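Local atomic coordinates of methylxanthine N3-demethylase NdmB (Pseudomonas putida, PDB entry 6ICL), a protein that catalyses the N3-demethylation of theobromine, and also of 3-methylxanthine, caffeine and theophylline, as a Rieske-type oxygenase of bacterial caffeine degradation. Residues Lys24-Lys30 against Glu325-Ser329; Ser178-Val184 against Asn282-Phe288; Trp345-Leu349 against Asp362-Thr366. All coordinates share one frame; numbering follows the deposited sequence.

Interaction 1 (Lys24-Lys30 against Glu325-Ser329)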
loop_
_atom_site.group_PDB
_atom_site.type_symbol
_atom_site.label_atom_id
_atom_site.label_comp_id
_atom_site.label_asym_id
_atom_site.label_seq_id
_atom_site.Cartn_x
_atom_site.Cartn_y
_atom_site.Cartn_z
ATOM N N LYS A 24 27.409 22.875 15.853
ATOM C CA LYS A 24 27.236 23.180 17.267
ATOM C C LYS A 24 27.033 21.978 18.250
ATOM O O LYS A 24 26.421 22.153 19.307
ATOM C CB LYS A 24 26.053 24.140 17.361
ATOM C CG LYS A 24 25.496 24.479 15.974
ATOM C CD LYS A 24 24.280 25.406 16.033
ATOM C CE LYS A 24 23.203 24.842 16.960
ATOM N NZ LYS A 24 21.808 24.942 16.428
ATOM N N PRO A 25 27.549 20.779 17.950
ATOM C CA PRO A 25 27.292 19.643 18.841
ATOM C C PRO A 25 28.302 19.527 19.972
ATOM O O PRO A 25 29.487 19.821 19.817
ATOM C CB PRO A 25 27.411 18.439 17.893
ATOM C CG PRO A 25 28.485 18.835 16.974
ATOM C CD PRO A 25 28.336 20.342 16.779
ATOM N N LEU A 26 27.809 19.073 21.130
ATOM C CA LEU A 26 28.686 18.879 22.284
ATOM C C LEU A 26 29.735 17.802 22.017
ATOM O O LEU A 26 30.922 17.985 22.308
ATOM C CB LEU A 26 27.863 18.513 23.519
ATOM C CG LEU A 26 28.704 18.123 24.733
ATOM C CD1 LEU A 26 29.374 19.344 25.306
ATOM C CD2 LEU A 26 27.882 17.430 25.803
ATOM N N LEU A 27 29.318 16.665 21.465
ATOM C CA LEU A 27 30.170 15.479 21.399
ATOM C C LEU A 27 30.600 15.276 19.947
ATOM O O LEU A 27 30.049 14.441 19.230
ATOM C CB LEU A 27 29.437 14.261 21.959
ATOM C CG LEU A 27 28.920 14.478 23.384
ATOM C CD1 LEU A 27 27.888 13.419 23.752
ATOM C CD2 LEU A 27 30.093 14.483 24.366
ATOM N N GLU A 28 31.632 16.021 19.545
ATOM C CA GLU A 28 32.064 16.060 18.149
ATOM C C GLU A 28 32.728 14.758 17.728
ATOM O O GLU A 28 32.520 14.287 16.607
ATOM C CB GLU A 28 33.040 17.221 17.964
ATOM C CG GLU A 28 33.011 17.905 16.634
ATOM C CD GLU A 28 33.542 19.321 16.742
ATOM O OE1 GLU A 28 33.880 19.744 17.877
ATOM O OE2 GLU A 28 33.614 20.008 15.704
ATOM N N ASP A 29 33.540 14.175 18.605
ATOM C CA ASP A 29 34.348 13.003 18.283
ATOM C C ASP A 29 33.719 11.771 18.911
ATOM O O ASP A 29 33.408 11.777 20.104
ATOM C CB ASP A 29 35.778 13.166 18.807
ATOM C CG ASP A 29 36.738 12.165 18.197
ATOM O OD1 ASP A 29 36.756 10.991 18.622
ATOM O OD2 ASP A 29 37.476 12.556 17.272
ATOM N N LYS A 30 33.535 10.716 18.120
ATOM C CA LYS A 30 32.845 9.520 18.590
ATOM C C LYS A 30 33.780 8.345 18.829
ATOM O O LYS A 30 33.305 7.241 19.127
ATOM C CB LYS A 30 31.750 9.115 17.597
ATOM C CG LYS A 30 30.732 10.205 17.303
ATOM C CD LYS A 30 29.959 10.588 18.550
ATOM C CE LYS A 30 28.817 11.535 18.176
ATOM N NZ LYS A 30 28.179 12.169 19.380
ATOM N N GLU A 325 21.874 15.281 17.689
ATOM C CA GLU A 325 23.042 15.358 18.550
ATOM C C GLU A 325 22.846 16.404 19.637
ATOM O O GLU A 325 22.275 17.473 19.394
ATOM C CB GLU A 325 24.280 15.689 17.721
ATOM C CG GLU A 325 24.840 14.488 16.963
ATOM C CD GLU A 325 25.460 13.452 17.893
ATOM O OE1 GLU A 325 25.910 13.831 18.995
ATOM O OE2 GLU A 325 25.502 12.259 17.535
ATOM N N ILE A 326 23.301 16.071 20.849
ATOM C CA ILE A 326 23.343 17.042 21.943
ATOM C C ILE A 326 24.066 18.294 21.473
ATOM O O ILE A 326 25.172 18.207 20.926
ATOM C CB ILE A 326 24.061 16.436 23.166
ATOM C CG1 ILE A 326 23.383 15.157 23.635
ATOM C CG2 ILE A 326 24.138 17.444 24.296
ATOM C CD1 ILE A 326 21.935 15.308 23.855
ATOM N N GLN A 327 23.464 19.462 21.697
ATOM C CA GLN A 327 24.072 20.731 21.302
ATOM C C GLN A 327 24.560 21.513 22.516
ATOM O O GLN A 327 23.966 21.454 23.595
ATOM C CB GLN A 327 23.088 21.592 20.515
ATOM C CG GLN A 327 22.552 20.937 19.280
ATOM C CD GLN A 327 23.611 20.795 18.225
ATOM O OE1 GLN A 327 24.133 21.792 17.725
ATOM N NE2 GLN A 327 23.955 19.553 17.883
ATOM N N THR A 328 25.641 22.281 22.322
ATOM C CA THR A 328 26.203 23.062 23.427
ATOM C C THR A 328 25.272 24.193 23.868
ATOM O O THR A 328 25.336 24.634 25.021
ATOM C CB THR A 328 27.562 23.642 23.028
ATOM O OG1 THR A 328 27.396 24.438 21.846
ATOM C CG2 THR A 328 28.558 22.532 22.733
ATOM N N SER A 329 24.402 24.669 22.979
ATOM C CA SER A 329 23.516 25.781 23.291
ATOM C C SER A 329 22.312 25.394 24.148
ATOM O O SER A 329 21.554 26.287 24.544
ATOM C CB SER A 329 23.001 26.410 22.000
ATOM O OG SER A 329 21.961 25.614 21.451
HETATM O O HOH W 1 26.813 15.904 20.432
HETATM O O HOH W 2 25.722 10.146 19.406
#
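Lys30 and Glu325 form a salt bridge, NZ to OE1 at 2.8 Å. The ammonium meets OE1 on its syn side, 34° out of the carboxylate plane. The two side chains come from opposite directions. Lys30 NZ also donates to Leu27 O at 2.9 Å, on a lone pair in the carbonyl plane, and this second bond fixes the end of the lysine. One water accepts from Leu27 N and lies in bonding range of Glu325 OE1 and Ile326 O. Another joins Lys30 NZ to Glu325 OE2.

Further along, a single beta bridge pairs Pro25 with Gln327. Leu26 N donates to Ile326 O at 2.8 Å, and Thr328 N to Lys24 O at 3.1 Å. Leu26 CB and CD2 lie beside Ile326 CG2, the two side chains pointing the same way. Gln327 is bent at chi2 (-70°), and its NE2 turns back to its own segment, to Glu325 O at 3.1 Å.

The two segments are loops, one before strand 37-42, the other between helices 300-319 and 337-355. Leu26 and Ile326 both touch Arg343 of helix 337-355. Ile326 also packs on helix 185-192, and Gln327 on Arg81 of the second subunit.

Interaction 2 (Ser178-Val184 against Asn282-Phe288)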
loop_
_atom_site.group_PDB
_atom_site.type_symbol
_atom_site.label_atom_id
_atom_site.label_comp_id
_atom_site.label_asym_id
_atom_site.label_seq_id
_atom_site.Cartn_x
_atom_site.Cartn_y
_atom_site.Cartn_z
ATOM N N SER A 178 14.026 -5.795 21.213
ATOM C CA SER A 178 14.573 -4.445 21.121
ATOM C C SER A 178 13.682 -3.546 20.250
ATOM O O SER A 178 12.865 -4.017 19.454
ATOM C CB SER A 178 15.980 -4.496 20.549
ATOM O OG SER A 178 15.915 -4.869 19.176
ATOM N N TYR A 179 13.844 -2.230 20.398
ATOM C CA TYR A 179 13.059 -1.295 19.599
ATOM C C TYR A 179 13.949 -0.139 19.160
ATOM O O TYR A 179 14.901 0.235 19.860
ATOM C CB TYR A 179 11.823 -0.766 20.370
ATOM C CG TYR A 179 12.184 0.003 21.615
ATOM C CD1 TYR A 179 12.424 -0.667 22.814
ATOM C CD2 TYR A 179 12.295 1.406 21.603
ATOM C CE1 TYR A 179 12.775 0.027 23.976
ATOM C CE2 TYR A 179 12.662 2.106 22.772
ATOM C CZ TYR A 179 12.886 1.405 23.951
ATOM O OH TYR A 179 13.244 2.059 25.127
ATOM N N ILE A 180 13.630 0.416 17.982
ATOM C CA ILE A 180 14.394 1.499 17.362
ATOM C C ILE A 180 13.674 2.812 17.663
ATOM O O ILE A 180 12.442 2.889 17.561
ATOM C CB ILE A 180 14.533 1.275 15.842
ATOM C CG1 ILE A 180 15.448 0.083 15.554
ATOM C CG2 ILE A 180 15.019 2.537 15.113
ATOM C CD1 ILE A 180 16.908 0.465 15.321
ATOM N N TRP A 181 14.428 3.828 18.084
ATOM C CA TRP A 181 13.959 5.214 18.076
ATOM C C TRP A 181 14.833 5.993 17.109
ATOM O O TRP A 181 16.047 5.744 17.021
ATOM C CB TRP A 181 14.026 5.882 19.469
ATOM C CG TRP A 181 12.860 5.587 20.398
ATOM C CD1 TRP A 181 11.814 4.738 20.166
ATOM C CD2 TRP A 181 12.620 6.172 21.701
ATOM N NE1 TRP A 181 10.946 4.743 21.246
ATOM C CE2 TRP A 181 11.407 5.628 22.190
ATOM C CE3 TRP A 181 13.309 7.107 22.490
ATOM C CZ2 TRP A 181 10.871 5.982 23.432
ATOM C CZ3 TRP A 181 12.782 7.451 23.731
ATOM C CH2 TRP A 181 11.575 6.893 24.189
ATOM N N GLU A 182 14.221 6.937 16.390
ATOM C CA GLU A 182 14.959 7.826 15.484
ATOM C C GLU A 182 15.491 9.034 16.266
ATOM O O GLU A 182 15.060 10.187 16.117
ATOM C CB GLU A 182 14.071 8.243 14.315
ATOM C CG GLU A 182 13.652 7.046 13.466
ATOM C CD GLU A 182 12.549 7.389 12.503
ATOM O OE1 GLU A 182 12.798 8.224 11.603
ATOM O OE2 GLU A 182 11.429 6.839 12.655
ATOM N N THR A 183 16.438 8.726 17.145
ATOM C CA THR A 183 17.235 9.714 17.849
ATOM C C THR A 183 18.547 9.036 18.204
ATOM O O THR A 183 18.706 7.834 18.010
ATOM C CB THR A 183 16.521 10.221 19.102
ATOM O OG1 THR A 183 17.198 11.380 19.613
ATOM C CG2 THR A 183 16.540 9.131 20.174
ATOM N N VAL A 184 19.489 9.808 18.741
ATOM C CA VAL A 184 20.762 9.251 19.161
ATOM C C VAL A 184 20.639 8.716 20.581
ATOM O O VAL A 184 19.739 9.083 21.352
ATOM C CB VAL A 184 21.895 10.286 19.045
ATOM C CG1 VAL A 184 22.154 10.581 17.576
ATOM C CG2 VAL A 184 21.536 11.570 19.811
ATOM N N ASN A 282 24.249 7.461 13.142
ATOM C CA ASN A 282 24.167 8.868 13.513
ATOM C C ASN A 282 22.741 9.361 13.709
ATOM O O ASN A 282 22.573 10.496 14.165
ATOM C CB ASN A 282 24.863 9.731 12.459
ATOM C CG ASN A 282 24.165 9.682 11.115
ATOM O OD1 ASN A 282 24.072 8.625 10.483
ATOM N ND2 ASN A 282 23.676 10.831 10.662
ATOM N N LYS A 283 21.712 8.553 13.401
ATOM C CA LYS A 283 20.336 9.043 13.476
ATOM C C LYS A 283 19.373 8.106 14.199
ATOM O O LYS A 283 18.163 8.349 14.180
ATOM C CB LYS A 283 19.797 9.348 12.074
ATOM C CG LYS A 283 20.122 8.311 11.004
ATOM C CD LYS A 283 19.355 7.007 11.188
ATOM C CE LYS A 283 19.394 6.104 9.929
ATOM N NZ LYS A 283 18.970 4.692 10.238
ATOM N N SER A 284 19.860 7.058 14.848
ATOM C CA SER A 284 18.958 6.089 15.456
ATOM C C SER A 284 19.693 5.339 16.549
ATOM O O SER A 284 20.920 5.260 16.560
ATOM C CB SER A 284 18.423 5.081 14.422
ATOM O OG SER A 284 19.510 4.374 13.856
ATOM N N CYS A 285 18.915 4.753 17.448
ATOM C CA CYS A 285 19.461 3.872 18.460
ATOM C C CYS A 285 18.506 2.704 18.640
ATOM O O CYS A 285 17.295 2.830 18.442
ATOM C CB CYS A 285 19.687 4.603 19.800
ATOM S SG CYS A 285 18.216 5.429 20.438
ATOM N N ARG A 286 19.061 1.564 19.005
ATOM C CA ARG A 286 18.280 0.361 19.235
ATOM C C ARG A 286 18.338 0.077 20.721
ATOM O O ARG A 286 19.426 0.006 21.296
ATOM C CB ARG A 286 18.824 -0.826 18.438
ATOM C CG ARG A 286 18.094 -2.132 18.786
ATOM C CD ARG A 286 18.606 -3.287 17.982
ATOM N NE ARG A 286 18.367 -3.110 16.564
ATOM C CZ ARG A 286 17.173 -3.206 15.970
ATOM N NH1 ARG A 286 16.057 -3.470 16.672
ATOM N NH2 ARG A 286 17.092 -3.038 14.654
ATOM N N ASN A 287 17.174 -0.065 21.332
ATOM C CA ASN A 287 17.041 -0.014 22.768
ATOM C C ASN A 287 16.581 -1.360 23.306
ATOM O O ASN A 287 15.671 -1.993 22.751
ATOM C CB ASN A 287 16.081 1.108 23.126
ATOM C CG ASN A 287 16.548 2.421 22.535
ATOM O OD1 ASN A 287 17.538 2.966 22.993
ATOM N ND2 ASN A 287 15.890 2.895 21.460
ATOM N N PHE A 288 17.224 -1.767 24.396
ATOM C CA PHE A 288 17.069 -3.071 25.022
ATOM C C PHE A 288 16.528 -2.864 26.424
ATOM O O PHE A 288 17.175 -2.206 27.245
ATOM C CB PHE A 288 18.411 -3.785 25.054
ATOM C CG PHE A 288 18.911 -4.119 23.702
ATOM C CD1 PHE A 288 19.562 -3.162 22.932
ATOM C CD2 PHE A 288 18.695 -5.383 23.170
ATOM C CE1 PHE A 288 20.005 -3.455 21.681
ATOM C CE2 PHE A 288 19.153 -5.690 21.901
ATOM C CZ PHE A 288 19.795 -4.727 21.147
#
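Arg286 lies across from Ile180, its non-hydrogen-bonded partner, and reaches on to Ser178. Its CB lies 3.9 Å from Ile180 CD1. CG is anti to the backbone N (chi1 174°), which carries the chain past Ser178, and CG packs on Ser178 CB. CD comes within 3.3 Å of Ser178 OG. The chain then bends at chi3, and NH1 donates to Ser178 OG at 2.9 Å, tilted 21° from the guanidinium plane. NH2 and CZ pass against Ile180, whose CG1 and CD1 lie over one guanidinium face. An alanine in place of Arg286 is likely to cost Ser178 OG this donor and to leave Ile180 CG1 and CD1 without the guanidinium they pack on.

Tyr179 and Trp181 point to the other side of the sheet, with Cys285 and Asn287. Asn287 CB sits over one face of the Tyr179 ring, 3.6 Å from its centroid, a CH-pi contact. Tyr179 OH bonds to Arg188. Ser178 CB makes a similar contact over the Phe288 ring.

The backbones pair antiparallel. Tyr179 with Asn287 and Trp181 with Cys285 are hydrogen-bonded pairs; Asn287 N to Tyr179 O measures 2.7 Å.

Strand 171-181 is the outermost strand of its sheet within this chain. Strand 284-294 joins it to strand 270-281. Helices 185-192 and 300-319 pack on the Trp181 side, where Trp181 touches the iron ligand Asp314.

Interaction 3 (Trp345-Leu349 against Asp362-Thr366)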
loop_
_atom_site.group_PDB
_atom_site.type_symbol
_atom_site.label_atom_id
_atom_site.label_comp_id
_atom_site.label_asym_id
_atom_site.label_seq_id
_atom_site.Cartn_x
_atom_site.Cartn_y
_atom_site.Cartn_z
ATOM N N TRP A 345 30.586 13.766 31.630
ATOM C CA TRP A 345 31.434 12.590 31.529
ATOM C C TRP A 345 31.544 12.114 30.090
ATOM O O TRP A 345 32.617 11.664 29.675
ATOM C CB TRP A 345 30.916 11.485 32.445
ATOM C CG TRP A 345 31.944 10.463 32.794
ATOM C CD1 TRP A 345 33.250 10.435 32.381
ATOM C CD2 TRP A 345 31.765 9.323 33.635
ATOM N NE1 TRP A 345 33.884 9.332 32.902
ATOM C CE2 TRP A 345 32.997 8.639 33.680
ATOM C CE3 TRP A 345 30.676 8.804 34.342
ATOM C CZ2 TRP A 345 33.174 7.471 34.404
ATOM C CZ3 TRP A 345 30.859 7.640 35.077
ATOM C CH2 TRP A 345 32.101 6.995 35.107
ATOM N N HIS A 346 30.474 12.250 29.296
ATOM C CA HIS A 346 30.575 11.918 27.877
ATOM C C HIS A 346 31.622 12.793 27.191
ATOM O O HIS A 346 32.460 12.295 26.436
ATOM C CB HIS A 346 29.208 12.060 27.193
ATOM C CG HIS A 346 28.488 10.761 27.010
ATOM N ND1 HIS A 346 28.569 10.030 25.841
ATOM C CD2 HIS A 346 27.692 10.052 27.849
ATOM C CE1 HIS A 346 27.846 8.929 25.966
ATOM N NE2 HIS A 346 27.303 8.918 27.174
ATOM N N LYS A 347 31.603 14.104 27.467
ATOM C CA LYS A 347 32.565 15.008 26.831
ATOM C C LYS A 347 33.989 14.669 27.234
ATOM O O LYS A 347 34.901 14.678 26.400
ATOM C CB LYS A 347 32.260 16.463 27.202
ATOM C CG LYS A 347 33.137 17.482 26.468
ATOM C CD LYS A 347 32.909 17.369 24.966
ATOM C CE LYS A 347 33.672 18.409 24.162
ATOM N NZ LYS A 347 33.650 18.080 22.694
ATOM N N GLU A 348 34.195 14.372 28.514
ATOM C CA GLU A 348 35.524 14.038 28.999
ATOM C C GLU A 348 36.016 12.730 28.388
ATOM O O GLU A 348 37.179 12.623 27.975
ATOM C CB GLU A 348 35.485 13.962 30.525
ATOM C CG GLU A 348 36.739 13.426 31.191
ATOM C CD GLU A 348 36.554 13.278 32.688
ATOM O OE1 GLU A 348 35.804 14.095 33.289
ATOM O OE2 GLU A 348 37.135 12.326 33.255
ATOM N N LEU A 349 35.129 11.727 28.313
ATOM C CA LEU A 349 35.465 10.460 27.668
ATOM C C LEU A 349 35.795 10.658 26.198
ATOM O O LEU A 349 36.755 10.072 25.684
ATOM C CB LEU A 349 34.308 9.477 27.817
ATOM C CG LEU A 349 34.077 8.995 29.235
ATOM C CD1 LEU A 349 32.658 8.447 29.374
ATOM C CD2 LEU A 349 35.105 7.940 29.605
ATOM N N ASP A 362 41.923 6.620 32.732
ATOM C CA ASP A 362 41.722 7.473 33.898
ATOM C C ASP A 362 40.295 7.985 33.947
ATOM O O ASP A 362 39.649 7.958 35.002
ATOM C CB ASP A 362 42.705 8.646 33.874
ATOM C CG ASP A 362 44.071 8.275 34.418
ATOM O OD1 ASP A 362 44.164 7.327 35.233
ATOM O OD2 ASP A 362 45.049 8.947 34.033
ATOM N N SER A 363 39.792 8.465 32.810
ATOM C CA SER A 363 38.434 8.992 32.761
ATOM C C SER A 363 37.403 7.915 33.106
ATOM O O SER A 363 36.480 8.162 33.894
ATOM C CB SER A 363 38.165 9.586 31.385
ATOM O OG SER A 363 36.847 10.107 31.342
ATOM N N VAL A 364 37.559 6.708 32.546
ATOM C CA VAL A 364 36.624 5.615 32.833
ATOM C C VAL A 364 36.703 5.209 34.300
ATOM O O VAL A 364 35.681 5.060 34.983
ATOM C CB VAL A 364 36.903 4.399 31.921
ATOM C CG1 VAL A 364 36.071 3.205 32.354
ATOM C CG2 VAL A 364 36.647 4.705 30.457
ATOM N N LEU A 365 37.926 4.994 34.803
ATOM C CA LEU A 365 38.118 4.263 36.055
ATOM C C LEU A 365 38.196 5.134 37.308
ATOM O O LEU A 365 38.039 4.603 38.417
ATOM C CB LEU A 365 39.387 3.419 35.957
ATOM C CG LEU A 365 39.339 2.334 34.888
ATOM C CD1 LEU A 365 40.746 1.831 34.592
ATOM C CD2 LEU A 365 38.440 1.195 35.358
ATOM N N THR A 366 38.429 6.437 37.182
ATOM C CA THR A 366 38.586 7.288 38.366
ATOM C C THR A 366 37.242 7.547 39.039
ATOM O O THR A 366 36.362 8.189 38.453
ATOM C CB THR A 366 39.233 8.620 37.988
ATOM O OG1 THR A 366 40.572 8.396 37.524
ATOM C CG2 THR A 366 39.243 9.563 39.181
#
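Trp345 turns its indole toward Ser363. A chi1 of -159° swings the ring away from the backbone N, and its NE1 edge reaches the neighbouring helix. NE1 donates to Ser363 O at 3.0 Å, with an angle of 137° at the hydrogen. The donor stands above the carbonyl plane of Ser363, not on a lone pair. NE1 also makes a weak bond to Ser363 OG at 3.4 Å. One N-H is therefore shared between a backbone and a side-chain oxygen of the same residue. Farther along the ring edge, Trp345 CZ2 lies 3.5 Å from Val364 O, near the ring plane. Arg221 makes a cation-pi contact with the indole.

His346 turns to another neighbour, and its ND1 bonds to Tyr32 OH.

In Glu348, CG lies opposite the backbone N (chi1 171°) and the chain runs on extended, which brings OE2 to Ser363. Ser363 OG donates to Glu348 OE2 at 2.9 Å, from above the carboxylate plane. The serine hydroxyl thus gives its proton to the glutamate and takes the weak N-H from the tryptophan. Glu348 OE1 forms a salt bridge with Arg221, so the arginine serves both Trp345 and Glu348.

Leu349 closes the contact. Its CD2 touches Ser363 OG at 3.3 Å and Val364 CG2 at 3.7 Å. The leucine and valine side chains cross at about a right angle.

On the second segment, Thr366 leaves the helix. Its N and OG1 both donate to Asp362 O, from opposite faces of the carbonyl plane.

The contact joins two consecutive helices, 337-355 and 357-365, mainly by hydrogen bonds round Ser363. Arg221, which pairs with Glu348 OE1 beside it, comes from strand 219-222, an outermost strand of its sheet within this chain. Met254, in the loop between strands 246-253 and 257-264, touches Trp345.

Overall arrangement
Interaction 3 is buried, whereas interactions 1 and 2 are partly buried. Interaction 2 lies nearest the centre of the chain and joins neighbouring strands by regular backbone bonds. Interaction 1 ties two loops with a salt bridge, waters and one beta bridge. Interaction 3 joins two helices through side chains and one backbone carbonyl, with no backbone-to-backbone bond between them. Helix 337-355 links interactions 1 and 3: Lys347 NZ probably bonds to Leu26 O, and Leu27 CD2 packs on the helix backbone. Interaction 1 meets interaction 2 through Glu325 OE2 and Val184 CG1, 3.7 Å apart. Interactions 2 and 3 do not touch; their nearest atoms are about 9 Å apart.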